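Putative outer membrane protein (LpxR) (Salmonella typhimurium, PDB 3FID) is a lipid A deacylase of the outer membrane that modifies lipopolysaccharide and binds zinc ions in the crystal. Local coordinates at residues I55-Y60 with A81-G86; R98-T103 with K146-L151; G106-D111 with D135-R140; E167-G172 with G200-R205. All coordinates share one frame; numbering follows the deposited sequence.

Contact 1. Residues I55-Y60 with A81-G86. With ZN (zinc ion), chain E.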
# COMPACT_ATOMS: atom_id res chain seq x y z
N ILE A 55 4.04 -10.94 -5.61
CA ILE A 55 4.60 -10.15 -6.71
C ILE A 55 3.65 -8.94 -6.84
O ILE A 55 2.44 -9.06 -6.64
CB ILE A 55 4.67 -10.97 -8.03
CG1 ILE A 55 5.09 -10.09 -9.23
CG2 ILE A 55 3.33 -11.62 -8.34
CD1 ILE A 55 6.64 -10.02 -9.49
N ALA A 56 4.22 -7.78 -7.18
CA ALA A 56 3.39 -6.58 -7.27
C ALA A 56 4.00 -5.53 -8.21
O ALA A 56 5.22 -5.54 -8.44
CB ALA A 56 3.17 -5.99 -5.88
N GLN A 57 3.15 -4.66 -8.73
CA GLN A 57 3.59 -3.50 -9.51
C GLN A 57 2.79 -2.28 -9.05
O GLN A 57 1.56 -2.29 -9.04
CB GLN A 57 3.39 -3.71 -11.01
CG GLN A 57 4.11 -2.63 -11.88
CD GLN A 57 3.48 -2.40 -13.24
OE1 GLN A 57 2.25 -2.35 -13.36
NE2 GLN A 57 4.31 -2.28 -14.26
N ASP A 58 3.51 -1.23 -8.67
CA ASP A 58 2.87 0.02 -8.29
C ASP A 58 3.38 1.14 -9.19
O ASP A 58 4.56 1.16 -9.51
CB ASP A 58 3.21 0.31 -6.85
CG ASP A 58 2.61 -0.72 -5.94
OD1 ASP A 58 1.36 -0.85 -5.99
OD2 ASP A 58 3.39 -1.39 -5.24
N ILE A 59 2.46 2.01 -9.61
CA ILE A 59 2.72 3.05 -10.62
C ILE A 59 2.39 4.41 -9.99
O ILE A 59 1.34 4.56 -9.34
CB ILE A 59 1.85 2.81 -11.87
CG1 ILE A 59 2.07 1.38 -12.41
CG2 ILE A 59 2.15 3.88 -13.00
CD1 ILE A 59 1.24 1.08 -13.68
N TYR A 60 3.32 5.36 -10.17
CA TYR A 60 3.27 6.69 -9.55
C TYR A 60 3.31 7.72 -10.67
O TYR A 60 3.90 7.47 -11.72
CB TYR A 60 4.45 6.90 -8.57
CG TYR A 60 4.36 5.86 -7.46
CD1 TYR A 60 3.47 6.04 -6.41
CD2 TYR A 60 5.10 4.68 -7.52
CE1 TYR A 60 3.32 5.06 -5.40
CE2 TYR A 60 4.98 3.70 -6.51
CZ TYR A 60 4.08 3.91 -5.47
OH TYR A 60 3.91 2.96 -4.47
N ALA A 81 7.59 3.58 -11.75
CA ALA A 81 6.94 2.37 -11.26
C ALA A 81 7.91 1.52 -10.45
O ALA A 81 9.13 1.58 -10.62
CB ALA A 81 6.32 1.55 -12.42
N PHE A 82 7.33 0.75 -9.54
CA PHE A 82 8.06 -0.11 -8.62
C PHE A 82 7.52 -1.52 -8.84
O PHE A 82 6.35 -1.77 -8.62
CB PHE A 82 7.77 0.40 -7.21
CG PHE A 82 8.35 -0.46 -6.10
CD1 PHE A 82 9.57 -1.11 -6.24
CD2 PHE A 82 7.68 -0.52 -4.88
CE1 PHE A 82 10.12 -1.84 -5.18
CE2 PHE A 82 8.21 -1.27 -3.81
CZ PHE A 82 9.43 -1.92 -3.97
N LEU A 83 8.37 -2.43 -9.31
CA LEU A 83 7.99 -3.84 -9.55
C LEU A 83 8.74 -4.68 -8.53
O LEU A 83 9.94 -4.54 -8.38
CB LEU A 83 8.42 -4.26 -10.95
CG LEU A 83 8.17 -5.72 -11.35
CD1 LEU A 83 6.66 -6.07 -11.57
CD2 LEU A 83 8.97 -5.89 -12.64
N HIS A 84 8.03 -5.52 -7.78
CA HIS A 84 8.68 -6.14 -6.62
C HIS A 84 8.15 -7.52 -6.30
O HIS A 84 7.03 -7.85 -6.64
CB HIS A 84 8.64 -5.23 -5.38
CG HIS A 84 7.29 -4.62 -5.11
ND1 HIS A 84 6.55 -4.90 -3.98
CD2 HIS A 84 6.58 -3.70 -5.80
CE1 HIS A 84 5.44 -4.18 -4.00
NE2 HIS A 84 5.42 -3.46 -5.10
N THR A 85 8.99 -8.34 -5.66
CA THR A 85 8.54 -9.63 -5.22
C THR A 85 9.22 -9.86 -3.89
O THR A 85 10.29 -9.35 -3.66
CB THR A 85 8.89 -10.77 -6.25
OG1 THR A 85 8.41 -12.03 -5.74
CG2 THR A 85 10.38 -10.86 -6.55
N GLY A 86 8.61 -10.64 -3.01
CA GLY A 86 9.33 -10.94 -1.80
C GLY A 86 8.70 -12.01 -0.95
O GLY A 86 7.72 -12.62 -1.35
ZN ZN E . 6.79 -6.12 -2.30
O HOH W 1 6.01 -4.80 -0.62

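Contact 2. Residues R98-T103 with K146-L151. With CXE (pentaethylene glycol monodecyl ether), chain M.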
# COMPACT_ATOMS: atom_id res chain seq x y z
N ARG A 98 2.28 -9.11 17.98
CA ARG A 98 2.47 -9.59 16.61
C ARG A 98 3.74 -8.97 16.01
O ARG A 98 4.02 -7.80 16.23
CB ARG A 98 1.25 -9.28 15.73
CG ARG A 98 1.46 -9.60 14.23
CD ARG A 98 0.28 -9.14 13.38
NE ARG A 98 -0.95 -9.90 13.61
CZ ARG A 98 -1.20 -11.12 13.14
NH1 ARG A 98 -2.37 -11.69 13.40
NH2 ARG A 98 -0.27 -11.79 12.44
N TYR A 99 4.54 -9.77 15.29
CA TYR A 99 5.64 -9.19 14.51
C TYR A 99 5.70 -9.74 13.08
O TYR A 99 5.19 -10.83 12.77
CB TYR A 99 6.98 -9.33 15.23
CG TYR A 99 7.51 -10.74 15.26
CD1 TYR A 99 8.43 -11.17 14.31
CD2 TYR A 99 7.07 -11.65 16.23
CE1 TYR A 99 8.91 -12.49 14.31
CE2 TYR A 99 7.52 -12.97 16.24
CZ TYR A 99 8.44 -13.38 15.28
OH TYR A 99 8.92 -14.66 15.28
N ARG A 100 6.36 -8.97 12.21
CA ARG A 100 6.53 -9.32 10.81
C ARG A 100 7.92 -8.96 10.38
O ARG A 100 8.47 -7.96 10.82
CB ARG A 100 5.54 -8.56 9.94
CG ARG A 100 4.15 -9.07 10.05
CD ARG A 100 3.44 -8.86 8.76
NE ARG A 100 2.65 -7.66 8.83
CZ ARG A 100 2.48 -6.84 7.80
NH1 ARG A 100 3.04 -7.06 6.60
NH2 ARG A 100 1.75 -5.78 8.00
N LEU A 101 8.49 -9.79 9.50
CA LEU A 101 9.85 -9.57 9.01
C LEU A 101 9.84 -9.98 7.55
O LEU A 101 9.44 -11.09 7.25
CB LEU A 101 10.85 -10.45 9.78
CG LEU A 101 11.22 -10.04 11.20
CD1 LEU A 101 11.97 -11.18 11.89
CD2 LEU A 101 12.06 -8.78 11.13
N GLY A 102 10.27 -9.10 6.66
CA GLY A 102 10.20 -9.40 5.23
C GLY A 102 11.35 -8.82 4.42
O GLY A 102 12.01 -7.87 4.85
N THR A 103 11.57 -9.41 3.25
CA THR A 103 12.55 -8.88 2.30
C THR A 103 11.98 -8.93 0.89
O THR A 103 11.45 -9.97 0.50
CB THR A 103 13.87 -9.68 2.33
OG1 THR A 103 14.39 -9.68 3.67
CG2 THR A 103 14.92 -9.05 1.41
N LYS A 146 12.10 -5.19 5.70
CA LYS A 146 10.88 -4.68 6.33
C LYS A 146 10.64 -5.33 7.68
O LYS A 146 10.86 -6.52 7.85
CB LYS A 146 9.66 -4.95 5.43
CG LYS A 146 9.73 -4.27 4.06
CD LYS A 146 8.53 -4.60 3.22
CE LYS A 146 8.68 -5.95 2.56
NZ LYS A 146 7.41 -6.31 1.87
N GLY A 147 10.14 -4.56 8.63
CA GLY A 147 9.80 -5.17 9.92
C GLY A 147 8.67 -4.40 10.56
O GLY A 147 8.54 -3.19 10.34
N MET A 148 7.85 -5.11 11.33
CA MET A 148 6.78 -4.49 12.10
C MET A 148 6.64 -5.18 13.45
O MET A 148 6.78 -6.40 13.54
CB MET A 148 5.46 -4.55 11.33
CG MET A 148 4.32 -3.79 12.01
SD MET A 148 2.77 -4.01 11.14
CE MET A 148 2.14 -5.33 12.19
N VAL A 149 6.41 -4.40 14.50
CA VAL A 149 5.93 -4.96 15.75
C VAL A 149 4.71 -4.21 16.25
O VAL A 149 4.67 -2.99 16.21
CB VAL A 149 7.03 -5.05 16.85
CG1 VAL A 149 7.59 -3.69 17.17
CG2 VAL A 149 6.48 -5.71 18.12
N SER A 150 3.73 -4.96 16.76
CA SER A 150 2.47 -4.41 17.21
C SER A 150 2.13 -5.05 18.53
O SER A 150 2.30 -6.25 18.69
CB SER A 150 1.37 -4.76 16.19
OG SER A 150 0.12 -4.22 16.59
N LEU A 151 1.67 -4.25 19.49
CA LEU A 151 1.00 -4.78 20.66
C LEU A 151 -0.45 -5.01 20.28
O LEU A 151 -0.98 -4.34 19.38
CB LEU A 151 1.08 -3.80 21.84
CG LEU A 151 2.49 -3.43 22.30
CD1 LEU A 151 2.38 -2.26 23.28
CD2 LEU A 151 3.19 -4.63 22.96
C1 CXE M . 9.99 -9.97 24.36
C2 CXE M . 10.35 -8.57 23.91
C3 CXE M . 9.15 -7.62 23.98
C4 CXE M . 9.11 -6.65 22.81
C5 CXE M . 8.28 -5.40 23.12
C6 CXE M . 7.89 -4.69 21.83
C7 CXE M . 6.78 -3.65 22.01
C8 CXE M . 6.74 -2.71 20.80
C9 CXE M . 5.42 -1.96 20.62
C10 CXE M . 5.67 -0.49 20.29
O11 CXE M . 4.44 0.16 20.00
C12 CXE M . 4.39 1.53 20.47
C13 CXE M . 4.17 2.52 19.32
O14 CXE M . 3.28 3.58 19.70
C15 CXE M . 2.92 4.44 18.62
C16 CXE M . 1.50 4.99 18.78
O17 CXE M . 1.45 6.34 18.28
C18 CXE M . 0.31 6.66 17.47
C19 CXE M . 0.42 8.09 16.93
O20 CXE M . 0.42 8.11 15.50
C21 CXE M . 0.69 9.39 14.92
C22 CXE M . -0.55 9.82 14.14
O23 CXE M . -0.36 11.03 13.42
C24 CXE M . -1.58 11.74 13.25
C25 CXE M . -1.39 13.15 13.77
O26 CXE M . -2.64 13.82 13.79

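Contact 3. Residues G106-D111 with D135-R140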
# COMPACT_ATOMS: atom_id res chain seq x y z
N GLY A 106 13.49 -5.80 -5.96
CA GLY A 106 12.76 -5.14 -7.01
C GLY A 106 13.53 -4.09 -7.76
O GLY A 106 14.77 -3.94 -7.60
N VAL A 107 12.78 -3.35 -8.56
CA VAL A 107 13.33 -2.27 -9.40
C VAL A 107 12.34 -1.10 -9.46
O VAL A 107 11.12 -1.30 -9.50
CB VAL A 107 13.71 -2.75 -10.85
CG1 VAL A 107 12.52 -3.43 -11.59
CG2 VAL A 107 14.34 -1.57 -11.68
N ILE A 108 12.89 0.12 -9.41
CA ILE A 108 12.15 1.32 -9.79
C ILE A 108 12.87 1.87 -11.02
O ILE A 108 14.09 2.05 -10.99
CB ILE A 108 12.17 2.38 -8.66
CG1 ILE A 108 11.44 1.85 -7.41
CG2 ILE A 108 11.55 3.68 -9.14
CD1 ILE A 108 11.71 2.65 -6.12
N GLY A 109 12.13 2.13 -12.09
CA GLY A 109 12.73 2.58 -13.35
C GLY A 109 11.94 2.03 -14.51
O GLY A 109 10.91 1.37 -14.30
N PRO A 110 12.38 2.31 -15.75
CA PRO A 110 11.69 1.74 -16.93
C PRO A 110 11.50 0.19 -16.87
O PRO A 110 10.48 -0.32 -17.33
CB PRO A 110 12.62 2.13 -18.08
CG PRO A 110 13.25 3.36 -17.63
CD PRO A 110 13.49 3.20 -16.15
N ASP A 111 12.46 -0.52 -16.29
CA ASP A 111 12.39 -1.99 -16.15
C ASP A 111 11.20 -2.48 -15.30
O ASP A 111 10.80 -3.63 -15.41
CB ASP A 111 13.70 -2.55 -15.57
CG ASP A 111 14.88 -2.41 -16.54
OD1 ASP A 111 14.67 -1.80 -17.62
OD2 ASP A 111 15.98 -2.89 -16.20
N ASP A 135 10.22 10.49 -19.89
CA ASP A 135 11.07 11.15 -18.91
C ASP A 135 10.88 10.56 -17.49
O ASP A 135 11.05 11.25 -16.48
CB ASP A 135 10.81 12.68 -18.96
CG ASP A 135 11.90 13.49 -18.31
OD1 ASP A 135 13.07 13.03 -18.27
OD2 ASP A 135 11.60 14.62 -17.86
N GLN A 136 10.50 9.28 -17.42
CA GLN A 136 10.31 8.59 -16.12
C GLN A 136 11.60 8.48 -15.30
O GLN A 136 12.69 8.70 -15.83
CB GLN A 136 9.66 7.21 -16.33
CG GLN A 136 10.53 6.12 -17.01
CD GLN A 136 9.77 4.81 -17.13
OE1 GLN A 136 9.36 4.25 -16.12
NE2 GLN A 136 9.55 4.34 -18.36
N ILE A 137 11.47 8.16 -14.01
CA ILE A 137 12.63 7.86 -13.16
C ILE A 137 13.45 6.70 -13.72
O ILE A 137 12.90 5.67 -14.10
CB ILE A 137 12.22 7.60 -11.67
CG1 ILE A 137 11.44 8.81 -11.09
CG2 ILE A 137 13.44 7.27 -10.81
CD1 ILE A 137 12.23 10.15 -11.03
N GLU A 138 14.77 6.87 -13.77
CA GLU A 138 15.69 5.86 -14.32
C GLU A 138 15.90 4.66 -13.38
O GLU A 138 15.68 4.77 -12.16
CB GLU A 138 17.04 6.50 -14.59
CG GLU A 138 17.87 6.76 -13.34
CD GLU A 138 19.17 7.52 -13.64
OE1 GLU A 138 19.83 7.95 -12.69
OE2 GLU A 138 19.50 7.70 -14.82
N ASN A 139 16.37 3.54 -13.95
CA ASN A 139 16.48 2.27 -13.23
C ASN A 139 17.37 2.34 -11.99
O ASN A 139 18.47 2.90 -12.02
CB ASN A 139 17.02 1.15 -14.14
CG ASN A 139 16.01 0.67 -15.16
OD1 ASN A 139 14.83 0.47 -14.85
ND2 ASN A 139 16.46 0.45 -16.41
N ARG A 140 16.86 1.77 -10.89
CA ARG A 140 17.69 1.37 -9.77
C ARG A 140 17.09 0.08 -9.24
O ARG A 140 15.91 0.03 -8.92
CB ARG A 140 17.76 2.41 -8.66
CG ARG A 140 18.62 1.88 -7.51
CD ARG A 140 18.71 2.83 -6.37
NE ARG A 140 19.44 4.04 -6.69
CZ ARG A 140 19.62 5.04 -5.83
NH1 ARG A 140 19.13 4.94 -4.58
NH2 ARG A 140 20.29 6.12 -6.19
O HOH W 2 8.46 1.76 -15.29
O HOH W 3 8.17 1.64 -18.24

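Contact 4. Residues E167-G172 with G200-R205. With CXE (pentaethylene glycol monodecyl ether), chain M.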
# COMPACT_ATOMS: atom_id res chain seq x y z
N GLU A 167 1.83 0.23 17.04
CA GLU A 167 2.81 -0.47 16.23
C GLU A 167 3.99 0.45 15.85
O GLU A 167 3.85 1.69 15.79
CB GLU A 167 2.15 -1.10 14.97
CG GLU A 167 1.50 -0.09 13.96
CD GLU A 167 2.50 0.47 12.97
OE1 GLU A 167 3.55 -0.14 12.71
OE2 GLU A 167 2.18 1.60 12.41
N VAL A 168 5.14 -0.18 15.64
CA VAL A 168 6.33 0.44 15.04
C VAL A 168 6.73 -0.36 13.80
O VAL A 168 6.72 -1.60 13.82
CB VAL A 168 7.52 0.49 16.05
CG1 VAL A 168 8.76 1.15 15.40
CG2 VAL A 168 7.12 1.25 17.30
N SER A 169 7.07 0.35 12.72
CA SER A 169 7.50 -0.29 11.49
C SER A 169 8.80 0.28 11.02
O SER A 169 9.12 1.43 11.31
CB SER A 169 6.46 -0.10 10.39
OG SER A 169 5.33 -0.91 10.64
N ALA A 170 9.53 -0.50 10.23
CA ALA A 170 10.81 -0.05 9.72
C ALA A 170 11.05 -0.66 8.34
O ALA A 170 10.79 -1.87 8.11
CB ALA A 170 11.92 -0.42 10.70
N VAL A 171 11.52 0.17 7.42
CA VAL A 171 11.92 -0.27 6.08
C VAL A 171 13.31 0.30 5.81
O VAL A 171 13.59 1.45 6.14
CB VAL A 171 10.92 0.21 4.97
CG1 VAL A 171 11.36 -0.22 3.59
CG2 VAL A 171 9.52 -0.38 5.26
N GLY A 172 14.19 -0.52 5.23
CA GLY A 172 15.50 -0.04 4.81
C GLY A 172 15.91 -0.61 3.46
O GLY A 172 15.24 -1.51 2.93
N GLY A 200 1.54 1.43 4.41
CA GLY A 200 2.65 1.68 3.48
C GLY A 200 3.17 0.38 2.93
O GLY A 200 2.39 -0.46 2.44
N LEU A 201 4.49 0.18 3.01
CA LEU A 201 5.09 -1.04 2.46
C LEU A 201 4.85 -2.27 3.36
O LEU A 201 5.24 -3.39 3.02
CB LEU A 201 6.59 -0.80 2.21
CG LEU A 201 6.89 0.23 1.09
CD1 LEU A 201 8.40 0.62 1.09
CD2 LEU A 201 6.48 -0.23 -0.29
N LEU A 202 4.21 -2.05 4.51
CA LEU A 202 3.84 -3.14 5.39
C LEU A 202 2.33 -3.45 5.27
O LEU A 202 1.80 -4.29 5.98
CB LEU A 202 4.22 -2.83 6.86
CG LEU A 202 5.64 -3.04 7.43
CD1 LEU A 202 6.06 -4.53 7.49
CD2 LEU A 202 6.69 -2.18 6.68
N SER A 203 1.64 -2.81 4.32
CA SER A 203 0.22 -3.06 4.15
C SER A 203 0.01 -4.51 3.65
O SER A 203 0.84 -5.07 2.92
CB SER A 203 -0.43 -1.98 3.28
OG SER A 203 -0.23 -2.21 1.90
N ARG A 204 -1.07 -5.14 4.10
CA ARG A 204 -1.19 -6.57 3.84
C ARG A 204 -1.78 -6.85 2.46
O ARG A 204 -1.63 -7.95 1.93
CB ARG A 204 -1.91 -7.27 4.99
CG ARG A 204 -1.04 -7.37 6.30
CD ARG A 204 -0.20 -8.65 6.27
NE ARG A 204 -1.09 -9.76 6.58
CZ ARG A 204 -0.88 -11.03 6.27
NH1 ARG A 204 0.21 -11.40 5.60
NH2 ARG A 204 -1.78 -11.92 6.61
N ARG A 205 -2.41 -5.83 1.86
CA ARG A 205 -2.86 -5.86 0.45
C ARG A 205 -3.63 -7.14 0.12
O ARG A 205 -3.37 -7.81 -0.88
CB ARG A 205 -1.66 -5.68 -0.51
CG ARG A 205 -0.88 -4.37 -0.23
CD ARG A 205 0.25 -4.14 -1.22
NE ARG A 205 -0.21 -3.81 -2.58
CZ ARG A 205 0.59 -3.32 -3.53
NH1 ARG A 205 1.88 -3.11 -3.26
NH2 ARG A 205 0.12 -3.00 -4.74
C1 CXE M . 9.99 -9.97 24.36
C2 CXE M . 10.35 -8.57 23.91
C3 CXE M . 9.15 -7.62 23.98
C4 CXE M . 9.11 -6.65 22.81
C5 CXE M . 8.28 -5.40 23.12
C6 CXE M . 7.89 -4.69 21.83
C7 CXE M . 6.78 -3.65 22.01
C8 CXE M . 6.74 -2.71 20.80
C9 CXE M . 5.42 -1.96 20.62
C10 CXE M . 5.67 -0.49 20.29
O11 CXE M . 4.44 0.16 20.00
C12 CXE M . 4.39 1.53 20.47
C13 CXE M . 4.17 2.52 19.32
O14 CXE M . 3.28 3.58 19.70
C15 CXE M . 2.92 4.44 18.62
C16 CXE M . 1.50 4.99 18.78
O17 CXE M . 1.45 6.34 18.28
C18 CXE M . 0.31 6.66 17.47
C19 CXE M . 0.42 8.09 16.93
O20 CXE M . 0.42 8.11 15.50
C21 CXE M . 0.69 9.39 14.92
C22 CXE M . -0.55 9.82 14.14
O23 CXE M . -0.36 11.03 13.42
C24 CXE M . -1.58 11.74 13.25
C25 CXE M . -1.39 13.15 13.77
O26 CXE M . -2.64 13.82 13.79

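Contact 1. Residues I55-Y60 with A81-G86
His84 and Asp58 meet on one side of two antiparallel strands, where NE2 of the imidazole donates to Asp58 OD2 at 2.9 Å. The oxygen lies near the ring plane but is approached on its anti side, 30° out of the carboxylate plane. Packing is tight around this bond. Ala56 CB sits over one face of the imidazole, 3.7 Å from the ring centroid, in a CH-pi contact that a side chain as small as alanine allows; Phe82 CE2 covers the opposite face. A chi1 of 46° places the His84 CG between its own backbone N and carbonyl carbon and swings the ring over the facing strand. Its ND1 then binds the zinc ion at 2.1 Å, so both nitrogens are engaged and the rotation of the ring is fixed. Water 1, His54 and Asp104 complete the metal site, while Asp58 OD1 turns to Arg205 and Tyr33. The strands are adjacent staves of the outer-membrane beta-barrel, joined by four backbone hydrogen bonds in the pairs Ala56–His84 and Asp58–Phe82. On the side of Ile55, Gln57, Leu83 and Thr85 the side chains fit each other more loosely: Ile55 CD1 stays 4.0 Å from Thr85 CB, and Leu83 CD1 comes to 4.1 Å from Gln57 CB. Ile55 lies on the surface, where an apolar residue may face lipid, and the amide of Gln57 reaches away to the carbonyl of Ala112.

Contact 2. Residues R98-T103 with K146-L151
Met148 lays its thioether against the guanidinium of Arg100, SD 3.7 Å from NH2, in a contact between neighbouring antiparallel staves of the beta-barrel. Six backbone hydrogen bonds, in the pairs Arg98–Ser150, Arg100–Met148 and Gly102–Lys146, hold the strands together. Of the twelve residues Met148 buries the most surface. Its chain leaves the strand extended, with CG anti to the backbone N (chi1 -175°), and then bends at the sulfur, bringing CE to 4.1 Å from Arg100 NE and 4.4 Å from Arg98 CD. A flexible, unbranched apolar chain suits this place between two arginines whose charged ends are occupied: Arg98 bonds to Asn90, Ser195 and His209, whereas Arg100 pairs with Glu88 and bonds through NH2 to Asn197 O and probably to Leu202 O. Lys146, on the same side, runs beside Gly102, which has no side chain to obstruct it. The amine at its end forms a salt bridge with Asp104, a zinc ligand, so Lys146 belongs to the second shell of that site. Val149, on the face opposite Met148, and Leu151 both touch a bound detergent, consistent with a membrane-facing surface: Leu151 CG comes within 3.7 Å of detergent atom C9.

Contact 3. Residues G106-D111 with D135-R140
The side-chain amide of Gln136 has the ring of Pro110 over one of its faces, Pro110 CB being 3.8 Å from Gln136 NE2, while two waters sit at its edge. NE2 donates to water 3 at 3.0 Å, and water 2 lies between OE1 and the carbonyl oxygen of Gly109. A glutamine suits this place because its flat amide can cover a proline and still bind water along its rim. The second flat group, the amide of Asn139, crosses the Asp111 carboxylate with their planes 49° apart. Its OD1 accepts the backbone N-H of Asp111 at 2.9 Å, in the carbonyl plane on a lone pair, and also touches Pro110 CD at 3.3 Å. Asp111 OD2 has a further partner in Tyr141 OH. These contacts mark the end of the pairing between two barrel strands: Ile108 and Arg140 form the last antiparallel hydrogen-bonded pair here; residues 109-111 then leave the strand, and residues 135-139 approach it as loop. Gly109 makes the exit with a phi of 146°, a backbone shape that a side chain would obstruct, and its CA passes 3.2 Å from Ile137 O. Ile108 CG2 and Ile137 CG2 lie 4.4 Å apart, where Tyr232 of the short helix 232-235 packs against both isoleucines.

Contact 4. Residues E167-G172 with G200-R205
Val171 receives two leucines, one on each methyl. Its CG2 touches Leu202 CD2 at 3.6 Å, the two side chains lying alongside but running opposite ways, and its CG1 meets Leu201 CD1 at 4.0 Å, the leucine here roughly perpendicular to it. With CG1 anti to the backbone N (chi1 179°) and CG2 beside it, the branches of the valine spread toward different partners, as a beta-branched residue on a strand can. Two residues earlier, on the same face of the strand, Ser169 OG lies 3.9 Å from Leu202 CG. The hydroxyl is small enough to leave room for the leucine and is itself held by a bond to Glu167 OE1 at 2.8 Å, on the syn side and 22° out of the carboxylate plane. Glu224 gives it a second, weak partner; Glu224 OE2 also comes close to Glu167 OE2, which would be eased if one of the two acids were protonated.

The leucines are presented by a beta turn, in which Ser203 N bonds to Gly200 O at 3.1 Å. Gly200 enters it with a positive phi, a conformation that glycine adopts easily. Tyr178 OH holds the backbone N of Leu201 and Glu254 that of Gly200, while Arg204 ties the chain beyond the turn to Asp196. On the far side of the strand Val168 CG2 meets detergent atom C10 at 3.8 Å, consistent with a barrel wall between lipid and an inner loop. Strand 160-173 lies between strands 140-157 and 176-188; Met148 of the former and Tyr178 of the latter flank Leu202, and Leu201 reaches Phe82 on strand 80-94.

Along the chain contact 1 closes first; contact 3 is nested inside the loop closed by contact 2, and contact 4 follows. Contacts 1 and 2 pair neighbouring barrel staves, their centres about 20 Å apart, and contact 3 continues the strand pair of contact 2 to its end, about 27 Å away centre to centre. Contacts 1 and 3 touch where Leu83 of strand 80-94 meets Val107 of strand 97-108. Contact 4 joins several parts of the wall: its centre is about 7 Å from that of contact 2, and Arg205 bridges to Asp58 in contact 1. The inner loop thus touches strands around a zinc site, while contacts 2 and 4 share one detergent on the outside.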